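Long-range contacts in 2-nitrobenzoate nitroreductase (Pseudomonas fluorescens, PDB 4Z85), which reduces the nitro group of 2-nitrobenzoate and probably works as an FMN-binding flavoprotein of the flavoredoxin family: residues G23-I27 / Y185-G189; P43-F47 / V58-D62; R99-C103 / A116-D120. All coordinates share one frame; numbering follows the deposited sequence.

Contacts 1 and 2 are buried; contact 3, its centre about 15 Å from the centre of the chain, is partly buried. Contact 2 joins neighbouring strands of the barrel, mostly through apolar and aromatic packing with one direct backbone hydrogen bond. Contact 1 ties the loop before the barrel to strand 185-187 by two backbone hydrogen bonds, flanked by two arginines and bridging waters. Contact 3 packs helix 94-103 on the end of helix 113-117 by an arginine laid over a phenylalanine ring, a cysteine sulfur at its edge and one side-chain to backbone hydrogen bond. Ser45 OG probably hydrogen-bonds Arg25 NE, Met100 touches Ile27 and Pro43, and all three contacts touch the second subunit.

Contact 1. Residues G23-I27 / Y185-G189; sequences GPRPI and YGRLG
Arg25 holds CG anti to its carbonyl carbon (chi1 -57°) and bends at chi3, while Arg187 places CG anti to its backbone N (chi1 179°) and bends at chi2; together these turns lay the two chains side by side, pointing the same way. NH2 of Arg25 rests 3.4 Å from CG of Arg187. The guanidinium planes stand 48° apart, and that NH2 lies over one face of the Arg187 group, shifted toward its rim. Arg25 NH2 and Arg187 NE are only 4.4 Å apart, but the charges are probably eased by acceptors around them: Thr19 O and Val22 O for Arg25 NH1, Gly190 O for Arg187 NE. A water in the plane of the Arg25 guanidinium accepts from NH2 at 2.7 Å and donates to Leu188 O.

Between their backbones, Arg25 and Arg187 form a single antiparallel hydrogen-bonded pair, Arg25 N to Arg187 O and Arg187 N to Arg25 O, 2.8 Å each. This one bridge connects the loop between helix 11-21 and barrel strand 28-33 to strand 185-187, which in turn pairs with strand 192-195 in a two-stranded sheet. Pro24, preceded by a cis peptide bond, brings its CA to 3.4 Å from Arg187 O in a CA-H...O contact, and its CB to 4.0 Å from Leu188 CD2. Gly186 CA makes a like contact, 3.3 Å from Arg25 O. At the other end Ile27 CD1 approaches Tyr185 O at 3.6 Å, and a second water accepts from Ile27 N while donating to that same oxygen. Across the dimer interface Pro24 packs on Pro24 of the second subunit, and Leu188 on its Arg199.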
loop_
_atom_site.group_PDB
_atom_site.type_symbol
_atom_site.label_atom_id
_atom_site.label_comp_id
_atom_site.label_asym_id
_atom_site.label_seq_id
_atom_site.Cartn_x
_atom_site.Cartn_y
_atom_site.Cartn_z
ATOM N N GLY A 23 -2.874 6.877 2.199
ATOM C CA GLY A 23 -3.779 5.960 2.869
ATOM C C GLY A 23 -5.026 5.761 2.037
ATOM O O GLY A 23 -5.180 6.402 1.000
ATOM N N PRO A 24 -5.901 4.852 2.464
ATOM C CA PRO A 24 -5.630 3.932 3.566
ATOM C C PRO A 24 -4.601 2.887 3.108
ATOM O O PRO A 24 -4.520 2.612 1.902
ATOM C CB PRO A 24 -7.003 3.301 3.817
ATOM C CG PRO A 24 -7.608 3.243 2.418
ATOM C CD PRO A 24 -7.116 4.478 1.710
ATOM N N ARG A 25 -3.803 2.363 4.037
ATOM C CA ARG A 25 -2.748 1.397 3.733
ATOM C C ARG A 25 -3.152 -0.014 4.155
ATOM O O ARG A 25 -3.771 -0.208 5.205
ATOM C CB ARG A 25 -1.441 1.791 4.429
ATOM C CG ARG A 25 -0.970 3.194 4.057
ATOM C CD ARG A 25 0.409 3.490 4.606
ATOM N NE ARG A 25 0.505 3.528 6.065
ATOM C CZ ARG A 25 0.171 4.567 6.828
ATOM N NH1 ARG A 25 -0.394 5.642 6.308
ATOM N NH2 ARG A 25 0.375 4.504 8.146
ATOM N N PRO A 26 -2.798 -1.013 3.337
ATOM C CA PRO A 26 -3.061 -2.396 3.744
ATOM C C PRO A 26 -2.092 -2.817 4.842
ATOM O O PRO A 26 -0.981 -2.278 4.919
ATOM C CB PRO A 26 -2.788 -3.193 2.465
ATOM C CG PRO A 26 -1.695 -2.375 1.777
ATOM C CD PRO A 26 -2.036 -0.929 2.073
ATOM N N ILE A 27 -2.510 -3.769 5.662
ATOM C CA ILE A 27 -1.727 -4.188 6.832
ATOM C C ILE A 27 -1.273 -5.629 6.680
ATOM O O ILE A 27 -2.087 -6.541 6.530
ATOM C CB ILE A 27 -2.532 -4.039 8.122
ATOM C CG1 ILE A 27 -3.026 -2.595 8.266
ATOM C CG2 ILE A 27 -1.664 -4.396 9.342
ATOM C CD1 ILE A 27 -4.046 -2.419 9.404
ATOM N N TYR A 185 -9.208 -4.062 7.399
ATOM C CA TYR A 185 -8.939 -2.740 7.973
ATOM C C TYR A 185 -7.797 -2.069 7.224
ATOM O O TYR A 185 -6.768 -2.698 7.006
ATOM C CB TYR A 185 -8.524 -2.849 9.441
ATOM C CG TYR A 185 -9.658 -2.992 10.418
ATOM C CD1 TYR A 185 -10.793 -3.723 10.091
ATOM C CD2 TYR A 185 -9.580 -2.407 11.675
ATOM C CE1 TYR A 185 -11.838 -3.857 11.000
ATOM C CE2 TYR A 185 -10.616 -2.530 12.578
ATOM C CZ TYR A 185 -11.735 -3.252 12.235
ATOM O OH TYR A 185 -12.761 -3.376 13.145
ATOM N N GLY A 186 -7.948 -0.797 6.881
ATOM C CA GLY A 186 -6.832 -0.040 6.338
ATOM C C GLY A 186 -6.245 0.889 7.383
ATOM O O GLY A 186 -6.957 1.358 8.260
ATOM N N ARG A 187 -4.943 1.152 7.305
ATOM C CA ARG A 187 -4.312 2.084 8.240
ATOM C C ARG A 187 -4.339 3.499 7.694
ATOM O O ARG A 187 -4.017 3.726 6.524
ATOM C CB ARG A 187 -2.865 1.674 8.510
ATOM C CG ARG A 187 -2.100 2.591 9.444
ATOM C CD ARG A 187 -2.637 2.508 10.852
ATOM N NE ARG A 187 -1.926 3.430 11.730
ATOM C CZ ARG A 187 -0.730 3.188 12.259
ATOM N NH1 ARG A 187 -0.084 2.048 11.996
ATOM N NH2 ARG A 187 -0.176 4.085 13.058
ATOM N N LEU A 188 -4.686 4.448 8.562
ATOM C CA LEU A 188 -4.612 5.870 8.245
ATOM C C LEU A 188 -3.548 6.526 9.131
ATOM O O LEU A 188 -2.867 5.850 9.907
ATOM C CB LEU A 188 -5.973 6.550 8.458
ATOM C CG LEU A 188 -7.106 6.072 7.551
ATOM C CD1 LEU A 188 -8.429 6.636 8.055
ATOM C CD2 LEU A 188 -6.834 6.521 6.122
ATOM N N GLY A 189 -3.410 7.838 9.018
ATOM C CA GLY A 189 -2.468 8.549 9.869
ATOM C C GLY A 189 -2.840 8.445 11.336
ATOM O O GLY A 189 -4.014 8.350 11.680
HETATM O O HOH W 1 -0.179 6.001 10.363
HETATM O O HOH W 2 -5.416 -4.307 5.393
#

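Contact 2. Residues P43-F47 / V58-D62; sequences PYSAF and VIAVD
Tyr44 lays one face of its ring toward Val61, whose CG2 sits 4.2 Å from the ring centroid, close to the normal, in a CH-pi contact. The other methyl, CG1, comes alongside the phenol end, 3.5 Å from Tyr44 OH. Ile59 crosses the Tyr44 side chain at about a right angle. With its CG2 anti to the backbone N and CG1 anti to the carbonyl carbon (chi1 -57°), its branches part: CG2 meets Tyr44 CB at 3.5 Å, CG1 lies 3.6 Å from Phe47 CD1. The Phe47 ring turns an edge to Val58 O. Ala46 O accepts from Ala60 N at 2.8 Å; Ala46 is the centre of an inverse gamma turn, and a water links its N to Ala60 O. With an alanine at Tyr44, the Val61 methyls would probably lose the ring they pack on, and Thr77 OG1, hydrogen-bonded to the phenol, a partner. Phe47 and Ile59 are a non-hydrogen-bonded pair of the antiparallel hairpin 39-52/55-62, within the six-stranded barrel. Strand 28-33 meets Tyr44, Phe47 and Ile59 through Ala28 and Val30, strand 153-165 flanks Val58 and Ala60, and helix 94-103 packs on Pro43.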
loop_
_atom_site.group_PDB
_atom_site.type_symbol
_atom_site.label_atom_id
_atom_site.label_comp_id
_atom_site.label_asym_id
_atom_site.label_seq_id
_atom_site.Cartn_x
_atom_site.Cartn_y
_atom_site.Cartn_z
ATOM N N PRO A 43 2.844 -6.250 12.913
ATOM C CA PRO A 43 2.120 -5.636 11.794
ATOM C C PRO A 43 2.920 -4.540 11.100
ATOM O O PRO A 43 3.632 -3.740 11.730
ATOM C CB PRO A 43 0.886 -5.034 12.468
ATOM C CG PRO A 43 1.436 -4.597 13.815
ATOM C CD PRO A 43 2.444 -5.663 14.206
ATOM N N TYR A 44 2.756 -4.474 9.782
ATOM C CA TYR A 44 3.435 -3.466 8.966
ATOM C C TYR A 44 2.487 -2.923 7.913
ATOM O O TYR A 44 1.874 -3.708 7.211
ATOM C CB TYR A 44 4.645 -4.065 8.255
ATOM C CG TYR A 44 5.663 -4.640 9.191
ATOM C CD1 TYR A 44 6.636 -3.833 9.748
ATOM C CD2 TYR A 44 5.633 -5.983 9.526
ATOM C CE1 TYR A 44 7.577 -4.350 10.629
ATOM C CE2 TYR A 44 6.566 -6.513 10.406
ATOM C CZ TYR A 44 7.529 -5.687 10.947
ATOM O OH TYR A 44 8.466 -6.198 11.816
ATOM N N SER A 45 2.380 -1.605 7.777
ATOM C CA SER A 45 1.529 -1.054 6.722
ATOM C C SER A 45 2.337 -0.322 5.638
ATOM O O SER A 45 1.755 0.228 4.711
ATOM C CB SER A 45 0.441 -0.129 7.320
ATOM O OG SER A 45 0.980 1.095 7.789
ATOM N N ALA A 46 3.670 -0.358 5.712
ATOM C CA ALA A 46 4.488 0.091 4.584
ATOM C C ALA A 46 4.659 -1.117 3.677
ATOM O O ALA A 46 5.694 -1.785 3.690
ATOM C CB ALA A 46 5.850 0.643 5.042
ATOM N N PHE A 47 3.604 -1.414 2.926
ATOM C CA PHE A 47 3.376 -2.756 2.377
ATOM C C PHE A 47 2.515 -2.640 1.155
ATOM O O PHE A 47 1.504 -1.934 1.193
ATOM C CB PHE A 47 2.678 -3.629 3.436
ATOM C CG PHE A 47 1.961 -4.868 2.907
ATOM C CD1 PHE A 47 2.624 -5.818 2.135
ATOM C CD2 PHE A 47 0.635 -5.099 3.252
ATOM C CE1 PHE A 47 1.958 -6.975 1.709
ATOM C CE2 PHE A 47 -0.035 -6.245 2.842
ATOM C CZ PHE A 47 0.634 -7.185 2.069
ATOM N N VAL A 58 6.215 -6.199 -1.311
ATOM C CA VAL A 58 7.288 -5.579 -0.525
ATOM C C VAL A 58 6.737 -5.111 0.823
ATOM O O VAL A 58 5.602 -4.649 0.912
ATOM C CB VAL A 58 7.960 -4.399 -1.303
ATOM C CG1 VAL A 58 6.995 -3.217 -1.542
ATOM C CG2 VAL A 58 9.233 -3.935 -0.595
ATOM N N ILE A 59 7.535 -5.299 1.875
ATOM C CA ILE A 59 7.246 -4.735 3.199
ATOM C C ILE A 59 8.481 -3.996 3.678
ATOM O O ILE A 59 9.561 -4.570 3.675
ATOM C CB ILE A 59 6.899 -5.816 4.229
ATOM C CG1 ILE A 59 5.713 -6.656 3.747
ATOM C CG2 ILE A 59 6.600 -5.174 5.574
ATOM C CD1 ILE A 59 5.457 -7.887 4.581
ATOM N N ALA A 60 8.344 -2.741 4.090
ATOM C CA ALA A 60 9.494 -2.041 4.666
ATOM C C ALA A 60 9.510 -2.299 6.175
ATOM O O ALA A 60 8.495 -2.119 6.837
ATOM C CB ALA A 60 9.436 -0.542 4.350
ATOM N N VAL A 61 10.651 -2.750 6.702
ATOM C CA VAL A 61 10.757 -3.217 8.080
ATOM C C VAL A 61 11.944 -2.551 8.777
ATOM O O VAL A 61 12.988 -2.347 8.173
ATOM C CB VAL A 61 10.921 -4.758 8.128
ATOM C CG1 VAL A 61 11.014 -5.248 9.554
ATOM C CG2 VAL A 61 9.763 -5.450 7.400
ATOM N N ASP A 62 11.791 -2.199 10.046
ATOM C CA ASP A 62 12.933 -1.675 10.794
ATOM C C ASP A 62 13.785 -2.802 11.385
ATOM O O ASP A 62 13.283 -3.889 11.680
ATOM C CB ASP A 62 12.454 -0.719 11.884
ATOM C CG ASP A 62 12.367 0.715 11.393
ATOM O OD1 ASP A 62 12.590 0.934 10.181
ATOM O OD2 ASP A 62 12.076 1.622 12.209
HETATM O O HOH W 3 10.481 -4.150 12.482
HETATM O O HOH W 4 5.876 -1.185 7.679
#

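Contact 3. Residues R99-C103 / A116-D120; sequences RMVLC and AVGFD
Arg99 and Phe119 carry the packing of helix 94-103 on the C-terminal end of helix 113-117 and the residues that leave it, in the flavin reductase-like domain, partly buried. The Arg99 chain passes over one face of the Phe119 ring, CB 3.3 Å from CZ, and CD makes an off-centre CH-pi contact. Further out the guanidinium, tilted 37° from the ring plane, keeps one of its own faces over the ring's CE1 side. Its NH1 donates in the guanidinium plane to Gly118 O at 3.0 Å, though it meets that oxygen 33° off the carbonyl plane. Cys103 makes a sulfur-aromatic contact at the edge of the same ring, SG 3.7 Å from Phe119 CE2, while also touching Val117 CG2 at 3.8 Å. Val117 reaches both partners because its chi1 of -48° sets CG2 between backbone N and carbonyl carbon, toward Cys103, and leaves CG1 to meet Leu102 CB at 3.7 Å.

Gly118, with positive phi, is the first residue to leave the helix; this turn probably helps bring its carbonyl and Phe119 to Arg99. In the next shell, Leu29 of the barrel packs on Phe119, and Pro209 of the second subunit on Val117. Arg99 NH2, turned to other partners, makes a salt bridge with Asp134 and a hydrogen bond to Arg95 O. NH1 has a weak further link, 3.4 Å to a water that also accepts from Asp120 N.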
loop_
_atom_site.group_PDB
_atom_site.type_symbol
_atom_site.label_atom_id
_atom_site.label_comp_id
_atom_site.label_asym_id
_atom_site.label_seq_id
_atom_site.Cartn_x
_atom_site.Cartn_y
_atom_site.Cartn_z
ATOM N N ARG A 99 -5.930 -7.585 18.456
ATOM C CA ARG A 99 -4.716 -8.322 18.749
ATOM C C ARG A 99 -3.598 -7.900 17.799
ATOM O O ARG A 99 -2.438 -7.799 18.194
ATOM C CB ARG A 99 -4.978 -9.824 18.669
ATOM C CG ARG A 99 -5.834 -10.340 19.821
ATOM C CD ARG A 99 -6.213 -11.797 19.620
ATOM N NE ARG A 99 -7.252 -11.966 18.612
ATOM C CZ ARG A 99 -7.654 -13.141 18.146
ATOM N NH1 ARG A 99 -7.102 -14.268 18.605
ATOM N NH2 ARG A 99 -8.599 -13.198 17.216
ATOM N N MET A 100 -3.950 -7.618 16.549
ATOM C CA MET A 100 -2.982 -7.048 15.623
ATOM C C MET A 100 -2.351 -5.789 16.202
ATOM O O MET A 100 -1.134 -5.651 16.203
ATOM C CB MET A 100 -3.642 -6.732 14.278
ATOM C CG MET A 100 -2.702 -6.098 13.238
ATOM S SD MET A 100 -2.553 -4.301 13.367
ATOM C CE MET A 100 -4.232 -3.792 13.020
ATOM N N VAL A 101 -3.177 -4.865 16.693
ATOM C CA VAL A 101 -2.623 -3.642 17.243
ATOM C C VAL A 101 -1.765 -3.939 18.480
ATOM O O VAL A 101 -0.709 -3.326 18.665
ATOM C CB VAL A 101 -3.734 -2.635 17.575
ATOM C CG1 VAL A 101 -3.187 -1.459 18.370
ATOM C CG2 VAL A 101 -4.392 -2.161 16.279
ATOM N N LEU A 102 -2.199 -4.896 19.299
ATOM C CA LEU A 102 -1.404 -5.297 20.473
ATOM C C LEU A 102 -0.020 -5.833 20.075
ATOM O O LEU A 102 0.970 -5.617 20.785
ATOM C CB LEU A 102 -2.152 -6.342 21.301
ATOM C CG LEU A 102 -3.466 -5.858 21.913
ATOM C CD1 LEU A 102 -4.128 -6.947 22.727
ATOM C CD2 LEU A 102 -3.234 -4.603 22.752
ATOM N N CYS A 103 0.054 -6.499 18.928
ATOM C CA CYS A 103 1.333 -7.009 18.423
ATOM C C CYS A 103 2.340 -5.925 18.095
ATOM O O CYS A 103 3.544 -6.182 18.052
ATOM C CB CYS A 103 1.114 -7.850 17.174
ATOM S SG CYS A 103 0.467 -9.453 17.495
ATOM N N ALA A 116 1.729 -13.598 23.777
ATOM C CA ALA A 116 1.416 -12.483 24.658
ATOM C C ALA A 116 0.035 -11.889 24.380
ATOM O O ALA A 116 -0.622 -11.408 25.304
ATOM C CB ALA A 116 2.488 -11.406 24.547
ATOM N N VAL A 117 -0.410 -11.917 23.122
ATOM C CA VAL A 117 -1.663 -11.246 22.758
ATOM C C VAL A 117 -2.826 -12.215 22.522
ATOM O O VAL A 117 -3.966 -11.790 22.342
ATOM C CB VAL A 117 -1.487 -10.357 21.493
ATOM C CG1 VAL A 117 -0.241 -9.492 21.620
ATOM C CG2 VAL A 117 -1.438 -11.203 20.222
ATOM N N GLY A 118 -2.551 -13.514 22.527
ATOM C CA GLY A 118 -3.622 -14.489 22.424
ATOM C C GLY A 118 -4.002 -14.904 21.014
ATOM O O GLY A 118 -5.173 -15.150 20.715
ATOM N N PHE A 119 -3.013 -14.981 20.135
ATOM C CA PHE A 119 -3.236 -15.547 18.817
ATOM C C PHE A 119 -2.987 -17.051 18.847
ATOM O O PHE A 119 -1.902 -17.487 19.228
ATOM C CB PHE A 119 -2.300 -14.905 17.780
ATOM C CG PHE A 119 -2.831 -13.641 17.159
ATOM C CD1 PHE A 119 -4.155 -13.543 16.768
ATOM C CD2 PHE A 119 -1.990 -12.560 16.947
ATOM C CE1 PHE A 119 -4.636 -12.380 16.164
ATOM C CE2 PHE A 119 -2.467 -11.387 16.362
ATOM C CZ PHE A 119 -3.787 -11.307 15.968
ATOM N N ASP A 120 -3.965 -17.845 18.435
ATOM C CA ASP A 120 -3.686 -19.251 18.160
ATOM C C ASP A 120 -3.069 -19.374 16.769
ATOM O O ASP A 120 -3.305 -18.529 15.897
ATOM C CB ASP A 120 -4.947 -20.106 18.271
ATOM C CG ASP A 120 -5.412 -20.280 19.715
ATOM O OD1 ASP A 120 -4.562 -20.545 20.595
ATOM O OD2 ASP A 120 -6.629 -20.152 19.970
HETATM O O HOH W 5 -6.296 -16.723 16.400
#